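2-oxoadipate dioxygenase/decarboxylase, chloroplastic/amyloplastic (PDB 6W1K) catalyses the iron(II)-dependent decarboxylation and hydroxylation of 2-oxoadipate to D-2-hydroxyglutarate, a step of lysine catabolism in plants. Local coordinates at residues I140-R145 with K167-D172; S209-N214 with G229-S234; F82-R87 with F102-N107. All coordinates share one frame; numbering follows the deposited sequence.

Interaction 1. Residues I140-R145 with K167-D172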
loop_
_atom_site.group_PDB
_atom_site.type_symbol
_atom_site.label_atom_id
_atom_site.label_comp_id
_atom_site.label_asym_id
_atom_site.label_seq_id
_atom_site.Cartn_x
_atom_site.Cartn_y
_atom_site.Cartn_z
ATOM N N ILE A 140 -13.139 18.899 -3.398
ATOM C CA ILE A 140 -12.668 18.092 -2.281
ATOM C C ILE A 140 -13.184 18.658 -0.971
ATOM O O ILE A 140 -13.619 17.911 -0.082
ATOM C CB ILE A 140 -11.131 18.008 -2.306
ATOM C CG1 ILE A 140 -10.710 17.135 -3.480
ATOM C CG2 ILE A 140 -10.583 17.453 -0.989
ATOM C CD1 ILE A 140 -9.237 17.318 -3.905
ATOM N N GLN A 141 -13.144 19.983 -0.829
ATOM C CA GLN A 141 -13.640 20.616 0.384
ATOM C C GLN A 141 -15.112 20.296 0.618
ATOM O O GLN A 141 -15.542 20.151 1.768
ATOM C CB GLN A 141 -13.444 22.123 0.317
ATOM C CG GLN A 141 -13.558 22.812 1.633
ATOM C CD GLN A 141 -12.459 22.399 2.619
ATOM O OE1 GLN A 141 -11.291 22.193 2.249
ATOM N NE2 GLN A 141 -12.842 22.265 3.890
ATOM N N LYS A 142 -15.911 20.232 -0.455
ATOM C CA LYS A 142 -17.327 19.900 -0.305
ATOM C C LYS A 142 -17.489 18.528 0.344
ATOM O O LYS A 142 -18.304 18.343 1.259
ATOM C CB LYS A 142 -18.040 19.929 -1.665
ATOM C CG LYS A 142 -19.486 19.394 -1.618
ATOM C CD LYS A 142 -20.213 19.524 -2.959
ATOM C CE LYS A 142 -19.623 18.585 -4.005
ATOM N NZ LYS A 142 -20.508 18.476 -5.231
ATOM N N TYR A 143 -16.754 17.534 -0.158
ATOM C CA TYR A 143 -16.896 16.199 0.410
ATOM C C TYR A 143 -16.344 16.140 1.823
ATOM O O TYR A 143 -16.971 15.532 2.709
ATOM C CB TYR A 143 -16.228 15.184 -0.495
ATOM C CG TYR A 143 -17.035 14.999 -1.735
ATOM C CD1 TYR A 143 -18.196 14.249 -1.719
ATOM C CD2 TYR A 143 -16.702 15.629 -2.895
ATOM C CE1 TYR A 143 -18.965 14.086 -2.835
ATOM C CE2 TYR A 143 -17.437 15.453 -4.007
ATOM C CZ TYR A 143 -18.589 14.686 -3.986
ATOM O OH TYR A 143 -19.391 14.528 -5.096
ATOM N N ILE A 144 -15.208 16.796 2.069
ATOM C CA ILE A 144 -14.658 16.834 3.423
ATOM C C ILE A 144 -15.690 17.415 4.398
ATOM O O ILE A 144 -15.850 16.927 5.519
ATOM C CB ILE A 144 -13.346 17.642 3.457
ATOM C CG1 ILE A 144 -12.179 16.928 2.750
ATOM C CG2 ILE A 144 -12.953 17.970 4.889
ATOM C CD1 ILE A 144 -11.972 15.558 3.137
ATOM N N ARG A 145 -16.402 18.474 3.988
ATOM C CA ARG A 145 -17.439 19.031 4.858
ATOM C C ARG A 145 -18.541 18.006 5.145
ATOM O O ARG A 145 -19.007 17.898 6.284
ATOM C CB ARG A 145 -18.030 20.308 4.261
ATOM C CG ARG A 145 -17.071 21.514 4.361
ATOM C CD ARG A 145 -16.607 21.817 5.822
ATOM N NE ARG A 145 -15.207 21.437 6.083
ATOM C CZ ARG A 145 -14.772 20.841 7.197
ATOM N NH1 ARG A 145 -15.622 20.553 8.186
ATOM N NH2 ARG A 145 -13.481 20.533 7.328
ATOM N N LYS A 167 -21.561 9.927 -0.840
ATOM C CA LYS A 167 -21.246 9.282 -2.109
ATOM C C LYS A 167 -21.045 10.358 -3.168
ATOM O O LYS A 167 -21.844 11.288 -3.243
ATOM C CB LYS A 167 -22.386 8.361 -2.538
ATOM C CG LYS A 167 -21.972 7.170 -3.385
ATOM C CD LYS A 167 -23.160 6.223 -3.661
ATOM C CE LYS A 167 -22.760 4.748 -3.438
ATOM N NZ LYS A 167 -23.304 3.799 -4.490
ATOM N N PRO A 168 -20.009 10.267 -3.987
ATOM C CA PRO A 168 -19.741 11.339 -4.961
ATOM C C PRO A 168 -20.689 11.305 -6.143
ATOM O O PRO A 168 -21.254 10.261 -6.489
ATOM C CB PRO A 168 -18.314 11.049 -5.428
ATOM C CG PRO A 168 -17.842 9.880 -4.645
ATOM C CD PRO A 168 -18.970 9.225 -3.972
ATOM N N ILE A 169 -20.896 12.496 -6.752
ATOM C CA ILE A 169 -21.585 12.591 -8.032
ATOM C C ILE A 169 -20.542 12.442 -9.126
ATOM O O ILE A 169 -19.376 12.822 -8.967
ATOM C CB ILE A 169 -22.387 13.902 -8.195
ATOM C CG1 ILE A 169 -21.435 15.092 -8.227
ATOM C CG2 ILE A 169 -23.381 14.046 -7.045
ATOM C CD1 ILE A 169 -22.114 16.413 -8.299
ATOM N N TYR A 170 -20.983 11.904 -10.260
ATOM C CA TYR A 170 -20.052 11.545 -11.324
ATOM C C TYR A 170 -19.317 12.777 -11.844
ATOM O O TYR A 170 -18.119 12.714 -12.130
ATOM C CB TYR A 170 -20.810 10.851 -12.474
ATOM C CG TYR A 170 -19.870 10.358 -13.570
ATOM C CD1 TYR A 170 -18.765 9.612 -13.243
ATOM C CD2 TYR A 170 -20.083 10.653 -14.919
ATOM C CE1 TYR A 170 -17.868 9.170 -14.222
ATOM C CE2 TYR A 170 -19.196 10.198 -15.905
ATOM C CZ TYR A 170 -18.087 9.465 -15.546
ATOM O OH TYR A 170 -17.204 9.010 -16.511
ATOM N N SER A 171 -20.031 13.895 -12.001
ATOM C CA SER A 171 -19.411 15.108 -12.518
ATOM C C SER A 171 -18.193 15.490 -11.686
ATOM O O SER A 171 -17.177 15.942 -12.224
ATOM C CB SER A 171 -20.410 16.258 -12.526
ATOM O OG SER A 171 -20.929 16.496 -11.232
ATOM N N ASP A 172 -18.267 15.308 -10.375
ATOM C CA ASP A 172 -17.129 15.683 -9.543
ATOM C C ASP A 172 -15.962 14.725 -9.759
ATOM O O ASP A 172 -14.797 15.144 -9.795
ATOM C CB ASP A 172 -17.528 15.707 -8.073
ATOM C CG ASP A 172 -18.407 16.917 -7.689
ATOM O OD1 ASP A 172 -18.449 17.908 -8.446
ATOM O OD2 ASP A 172 -19.031 16.864 -6.595
#
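Tyr143, Asp172 and Lys142 carry this contact. One turn of helix 134-147 packs against the N-terminal end of helix 170-179 and the loop before it, with Ile169 at the N-cap. Two neighbouring side chains of the first helix make the crossing. Tyr143 buries the most surface. A chi1 of -72° turns its ring off its own carbonyl side, and the ring reaches straight across to the other segment. Its hydroxyl bonds twice there. Tyr143 OH donates to Asp172 OD2 at 2.8 Å. It also accepts from the backbone: Ile169 N lies 3.0 Å from Tyr143 OH. The N-H of that second bond points at the oxygen at 158°. The phenol thus grips both the N-cap residue of the helix and a carboxylate in its first turn. Asp172 OD2 and Ile169 N both approach at the edge of the ring, and the carboxylate plane stands nearly upright to the ring plane (88°). Pro168 packs against the same ring end, with its CB 3.9 Å from Tyr143 CZ. Leu187 of helix 181-189 touches both Tyr143 and Pro168.

Asp172 OD2 takes a second donor. Lys142 runs extended to CD, bends at chi3, and brings NZ to 2.6 Å from Asp172 OD2 in a salt bridge. Its chain comes in roughly perpendicular to that of Asp172. The nearby ammonium, the phenol donor and the helix N-terminus would all be expected to stabilise the negative charge. Ile169 CD1 lies 4.0 Å from Lys142 NZ, beside the bridge. The two donors use different lone pairs of OD2: Lys142 NZ takes the syn one, on the side of OD1, and Tyr143 OH the anti one.

Interaction 2. Residues S209-N214 with G229-S234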
loop_
_atom_site.group_PDB
_atom_site.type_symbol
_atom_site.label_atom_id
_atom_site.label_comp_id
_atom_site.label_asym_id
_atom_site.label_seq_id
_atom_site.Cartn_x
_atom_site.Cartn_y
_atom_site.Cartn_z
ATOM N N SER A 209 12.537 -15.439 -6.589
ATOM C CA SER A 209 13.181 -14.422 -7.404
ATOM C C SER A 209 12.117 -13.624 -8.153
ATOM O O SER A 209 11.243 -14.206 -8.805
ATOM C CB SER A 209 14.160 -15.057 -8.390
ATOM O OG SER A 209 14.588 -14.081 -9.325
ATOM N N ILE A 210 12.190 -12.295 -8.060
ATOM C CA ILE A 210 11.063 -11.483 -8.528
ATOM C C ILE A 210 10.920 -11.563 -10.046
ATOM O O ILE A 210 9.805 -11.472 -10.578
ATOM C CB ILE A 210 11.212 -10.026 -8.044
ATOM C CG1 ILE A 210 9.897 -9.268 -8.291
ATOM C CG2 ILE A 210 12.412 -9.386 -8.673
ATOM C CD1 ILE A 210 9.739 -8.041 -7.399
ATOM N N ASN A 211 12.022 -11.748 -10.770
ATOM C CA ASN A 211 11.921 -11.888 -12.219
ATOM C C ASN A 211 11.150 -13.147 -12.590
ATOM O O ASN A 211 10.304 -13.125 -13.497
ATOM C CB ASN A 211 13.308 -11.896 -12.851
ATOM C CG ASN A 211 13.857 -10.495 -13.078
ATOM O OD1 ASN A 211 13.129 -9.589 -13.494
ATOM N ND2 ASN A 211 15.147 -10.312 -12.807
ATOM N N LYS A 212 11.390 -14.223 -11.861
ATOM C CA LYS A 212 10.650 -15.486 -12.021
ATOM C C LYS A 212 9.212 -15.248 -11.564
ATOM O O LYS A 212 8.310 -15.726 -12.217
ATOM C CB LYS A 212 11.267 -16.603 -11.185
ATOM C CG LYS A 212 12.081 -17.615 -11.968
ATOM C CD LYS A 212 13.456 -17.128 -12.298
ATOM C CE LYS A 212 14.313 -18.191 -12.956
ATOM N NZ LYS A 212 14.693 -19.256 -12.002
ATOM N N PHE A 213 9.020 -14.519 -10.467
ATOM C CA PHE A 213 7.681 -14.224 -9.970
ATOM C C PHE A 213 6.862 -13.471 -11.018
ATOM O O PHE A 213 5.708 -13.813 -11.285
ATOM C CB PHE A 213 7.741 -13.403 -8.678
ATOM C CG PHE A 213 6.409 -13.285 -7.998
ATOM C CD1 PHE A 213 6.079 -14.140 -6.956
ATOM C CD2 PHE A 213 5.459 -12.347 -8.425
ATOM C CE1 PHE A 213 4.853 -14.066 -6.347
ATOM C CE2 PHE A 213 4.223 -12.289 -7.830
ATOM C CZ PHE A 213 3.925 -13.138 -6.769
ATOM N N ASN A 214 7.458 -12.447 -11.629
ATOM C CA ASN A 214 6.740 -11.680 -12.645
ATOM C C ASN A 214 6.277 -12.567 -13.794
ATOM O O ASN A 214 5.147 -12.424 -14.285
ATOM C CB ASN A 214 7.622 -10.551 -13.165
ATOM C CG ASN A 214 7.718 -9.406 -12.193
ATOM O OD1 ASN A 214 6.984 -9.350 -11.204
ATOM N ND2 ASN A 214 8.644 -8.498 -12.442
ATOM N N GLY A 229 8.918 0.172 -17.032
ATOM C CA GLY A 229 9.203 -1.242 -17.032
ATOM C C GLY A 229 8.376 -1.995 -16.009
ATOM O O GLY A 229 7.838 -1.436 -15.053
ATOM N N ILE A 230 8.282 -3.307 -16.216
ATOM C CA ILE A 230 7.514 -4.110 -15.279
ATOM C C ILE A 230 8.237 -4.263 -13.948
ATOM O O ILE A 230 7.601 -4.587 -12.943
ATOM C CB ILE A 230 7.179 -5.490 -15.874
ATOM C CG1 ILE A 230 8.447 -6.222 -16.319
ATOM C CG2 ILE A 230 6.203 -5.336 -17.075
ATOM C CD1 ILE A 230 8.221 -7.715 -16.546
ATOM N N LEU A 231 9.541 -4.031 -13.908
ATOM C CA LEU A 231 10.329 -4.186 -12.688
ATOM C C LEU A 231 11.007 -2.860 -12.371
ATOM O O LEU A 231 11.897 -2.422 -13.104
ATOM C CB LEU A 231 11.368 -5.298 -12.846
ATOM C CG LEU A 231 12.152 -5.615 -11.572
ATOM C CD1 LEU A 231 11.218 -6.186 -10.497
ATOM C CD2 LEU A 231 13.293 -6.571 -11.895
ATOM N N LYS A 232 10.587 -2.232 -11.282
ATOM C CA LYS A 232 11.208 -1.004 -10.804
ATOM C C LYS A 232 12.363 -1.362 -9.880
ATOM O O LYS A 232 12.163 -2.038 -8.865
ATOM C CB LYS A 232 10.183 -0.145 -10.060
ATOM C CG LYS A 232 9.180 0.558 -10.977
ATOM C CD LYS A 232 8.201 -0.416 -11.599
ATOM C CE LYS A 232 6.932 0.292 -12.046
ATOM N NZ LYS A 232 6.188 -0.447 -13.098
ATOM N N VAL A 233 13.542 -0.854 -10.194
ATOM C CA VAL A 233 14.758 -1.160 -9.458
ATOM C C VAL A 233 15.317 0.131 -8.879
ATOM O O VAL A 233 15.532 1.107 -9.609
ATOM C CB VAL A 233 15.810 -1.844 -10.351
ATOM C CG1 VAL A 233 17.089 -2.030 -9.558
ATOM C CG2 VAL A 233 15.289 -3.165 -10.913
ATOM N N SER A 234 15.552 0.037 -7.561
ATOM C CA SER A 234 15.954 1.194 -6.818
ATOM C C SER A 234 17.341 1.455 -7.324
ATOM O O SER A 234 18.106 0.608 -7.760
ATOM C CB SER A 234 15.986 1.079 -5.383
ATOM O OG SER A 234 16.797 0.014 -5.027
#
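Leu231 pushes its two methyl groups between Ile210, Asn211 and Asn214 of helix 210-219. Its chi1 of -175° extends the side chain from the 229-234 segment toward the helix. The branches then part. Leu231 CD1 lies 3.9 Å from both Ile210 CG2 and Ile210 CD1. Leu231 CD2 lies 3.4 Å from Asn211 OD1, a van der Waals contact between a methyl group and an amide oxygen. Ile210 has its CG1 opposite the backbone N (chi1 -168°), and CG1, CG2 and CD1 all come close to the one Leu231 methyl. Asn214 ND2 lies 4.0 Å from Leu231 CD1. Asn214 OD1 is bonded to Ser242 OG, which limits how the amide can turn. Ile230 CD1 approaches the same ND2 from the loop. Lys232, in the short strand 232-233, turns its NZ back to Gly229 O at 2.7 Å, and also bonds to Glu227 O. Helix 210-219 packs here at the edge of the mixed sheet, where strand 232-233 pairs antiparallel with strand 239-243. Ile210 and Leu231 both touch Gln240, and the Ile210 side chain is about 6 Å from that of substrate-binding Gln241. The Lys232 side chain touches Asn298 and Lys301 of helix 296-302.

Interaction 3. Residues F82-R87 with F102-N107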
loop_
_atom_site.group_PDB
_atom_site.type_symbol
_atom_site.label_atom_id
_atom_site.label_comp_id
_atom_site.label_asym_id
_atom_site.label_seq_id
_atom_site.Cartn_x
_atom_site.Cartn_y
_atom_site.Cartn_z
ATOM N N PHE A 82 -0.377 1.283 18.035
ATOM C CA PHE A 82 0.038 -0.115 18.049
ATOM C C PHE A 82 1.511 -0.282 17.678
ATOM O O PHE A 82 1.909 -1.262 17.048
ATOM C CB PHE A 82 -0.917 -0.919 17.162
ATOM C CG PHE A 82 -2.280 -1.048 17.801
ATOM C CD1 PHE A 82 -2.492 -1.965 18.843
ATOM C CD2 PHE A 82 -3.320 -0.197 17.440
ATOM C CE1 PHE A 82 -3.719 -2.045 19.517
ATOM C CE2 PHE A 82 -4.552 -0.281 18.091
ATOM C CZ PHE A 82 -4.755 -1.202 19.123
ATOM N N GLY A 83 2.356 0.628 18.179
ATOM C CA GLY A 83 3.786 0.408 18.249
ATOM C C GLY A 83 4.554 0.652 16.962
ATOM O O GLY A 83 5.774 0.431 16.931
ATOM N N TYR A 84 3.901 1.131 15.916
ATOM C CA TYR A 84 4.626 1.501 14.710
ATOM C C TYR A 84 5.395 2.809 14.916
ATOM O O TYR A 84 5.042 3.658 15.735
ATOM C CB TYR A 84 3.696 1.642 13.517
ATOM C CG TYR A 84 3.318 0.340 12.871
ATOM C CD1 TYR A 84 2.472 -0.542 13.519
ATOM C CD2 TYR A 84 3.850 -0.027 11.632
ATOM C CE1 TYR A 84 2.130 -1.745 12.934
ATOM C CE2 TYR A 84 3.524 -1.223 11.045
ATOM C CZ TYR A 84 2.642 -2.074 11.697
ATOM O OH TYR A 84 2.312 -3.284 11.129
ATOM N N VAL A 85 6.476 2.933 14.153
ATOM C CA VAL A 85 7.459 3.999 14.305
ATOM C C VAL A 85 7.523 4.733 12.974
ATOM O O VAL A 85 7.806 4.114 11.948
ATOM C CB VAL A 85 8.845 3.432 14.668
ATOM C CG1 VAL A 85 9.937 4.506 14.804
ATOM C CG2 VAL A 85 8.767 2.637 15.992
ATOM N N PRO A 86 7.323 6.051 12.952
ATOM C CA PRO A 86 7.467 6.785 11.686
ATOM C C PRO A 86 8.912 6.814 11.204
ATOM O O PRO A 86 9.868 6.959 11.974
ATOM C CB PRO A 86 6.944 8.193 12.027
ATOM C CG PRO A 86 7.127 8.335 13.476
ATOM C CD PRO A 86 6.922 6.936 14.059
ATOM N N ARG A 87 9.061 6.661 9.900
ATOM C CA ARG A 87 10.376 6.641 9.281
ATOM C C ARG A 87 10.509 7.791 8.282
ATOM O O ARG A 87 10.238 8.941 8.636
ATOM C CB ARG A 87 10.608 5.265 8.666
ATOM C CG ARG A 87 10.450 4.129 9.731
ATOM C CD ARG A 87 11.651 4.081 10.751
ATOM N NE ARG A 87 12.862 3.698 10.042
ATOM C CZ ARG A 87 13.323 2.454 9.917
ATOM N NH1 ARG A 87 12.717 1.446 10.507
ATOM N NH2 ARG A 87 14.411 2.217 9.208
ATOM N N PHE A 102 6.100 3.638 7.924
ATOM C CA PHE A 102 6.088 3.273 9.341
ATOM C C PHE A 102 6.578 1.831 9.453
ATOM O O PHE A 102 6.126 0.956 8.717
ATOM C CB PHE A 102 4.687 3.404 9.950
ATOM C CG PHE A 102 4.098 4.791 9.841
ATOM C CD1 PHE A 102 3.608 5.249 8.640
ATOM C CD2 PHE A 102 4.076 5.627 10.931
ATOM C CE1 PHE A 102 3.116 6.540 8.556
ATOM C CE2 PHE A 102 3.585 6.911 10.866
ATOM C CZ PHE A 102 3.099 7.380 9.686
ATOM N N SER A 103 7.532 1.594 10.375
ATOM C CA SER A 103 8.044 0.257 10.608
ATOM C C SER A 103 7.351 -0.333 11.829
ATOM O O SER A 103 7.088 0.379 12.805
ATOM C CB SER A 103 9.556 0.263 10.855
ATOM O OG SER A 103 9.849 1.194 11.854
ATOM N N PRO A 104 7.112 -1.634 11.828
ATOM C CA PRO A 104 6.257 -2.234 12.868
ATOM C C PRO A 104 6.978 -2.405 14.189
ATOM O O PRO A 104 8.208 -2.395 14.259
ATOM C CB PRO A 104 5.855 -3.595 12.265
ATOM C CG PRO A 104 6.907 -3.909 11.273
ATOM C CD PRO A 104 7.497 -2.589 10.770
ATOM N N PRO A 105 6.232 -2.596 15.275
ATOM C CA PRO A 105 6.860 -3.028 16.526
ATOM C C PRO A 105 7.542 -4.385 16.330
ATOM O O PRO A 105 7.208 -5.137 15.415
ATOM C CB PRO A 105 5.688 -3.125 17.496
ATOM C CG PRO A 105 4.500 -3.491 16.617
ATOM C CD PRO A 105 4.763 -2.755 15.297
ATOM N N THR A 106 8.488 -4.701 17.217
ATOM C CA THR A 106 9.107 -6.028 17.210
ATOM C C THR A 106 8.008 -7.063 17.437
ATOM O O THR A 106 7.147 -6.876 18.303
ATOM C CB THR A 106 10.188 -6.139 18.270
ATOM O OG1 THR A 106 11.211 -5.177 17.986
ATOM C CG2 THR A 106 10.798 -7.573 18.317
ATOM N N ASN A 107 7.980 -8.092 16.581
ATOM C CA ASN A 107 6.998 -9.187 16.604
ATOM C C ASN A 107 7.741 -10.444 16.138
ATOM O O ASN A 107 7.553 -10.995 15.065
ATOM C CB ASN A 107 5.754 -8.868 15.769
ATOM C CG ASN A 107 6.042 -8.695 14.297
ATOM O OD1 ASN A 107 5.628 -9.496 13.473
ATOM N ND2 ASN A 107 6.698 -7.619 13.957
#
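Tyr84 lies with one face against the Pro104-Pro105 pair. Pro104 CA sits over that face, 3.6 Å from the Tyr84 ring centroid, and Pro105 CD lies 4.0 Å from the same centroid. Both are CH-pi contacts. With chi1 at -80° the ring swings away from its own carbonyl carbon and onto the prolines. The Tyr84 hydroxyl bonds to Pro120 O, and the Phe79 and Tyr84 rings meet edge-to-face. Replacing Tyr84 by an alanine would probably open a gap beside the two prolines and leave Pro120 O without this donor.

Next to the ring begins the beta hairpin of strands 85-92 and 97-103, in a family of the glyoxalase clan. Val85 and Ser103 form an antiparallel hydrogen-bonded pair. Val85 N is 3.0 Å from Ser103 O, and Ser103 N is 3.0 Å from Val85 O. Pro86 and Phe102 form the following non-hydrogen-bonded pair, on the sheet face opposite to Val85 and Ser103. There Pro86 CB touches the Phe102 ring at CE2, 3.8 Å away. Arg87 bends at chi2 and chi3, which curls its guanidinium back toward Ser103. Arg87 NH1 donates to Ser103 OG at 3.2 Å, with the oxygen at the guanidinium edge, 10° out of its plane.

The three contacts follow one another along the chain in the order interaction 3, interaction 1, interaction 2, and all belong to the 2-oxoadipate dioxygenase/decarboxylase family region. None touches another. The centres of interactions 1 and 2 are about 37 Å apart, on opposite sides of the chain's centre. Those of 1 and 3 are about 34 Å apart, and those of 2 and 3 about 27 Å. Interaction 1 joins helix 134-147 to the loop and start of helix 170-179, away from the metal and substrate sites. Interactions 2 and 3 reach the same mixed sheet, whose strands supply the metal ligands His59, His195 and Glu267, which hold nickel here in place of iron.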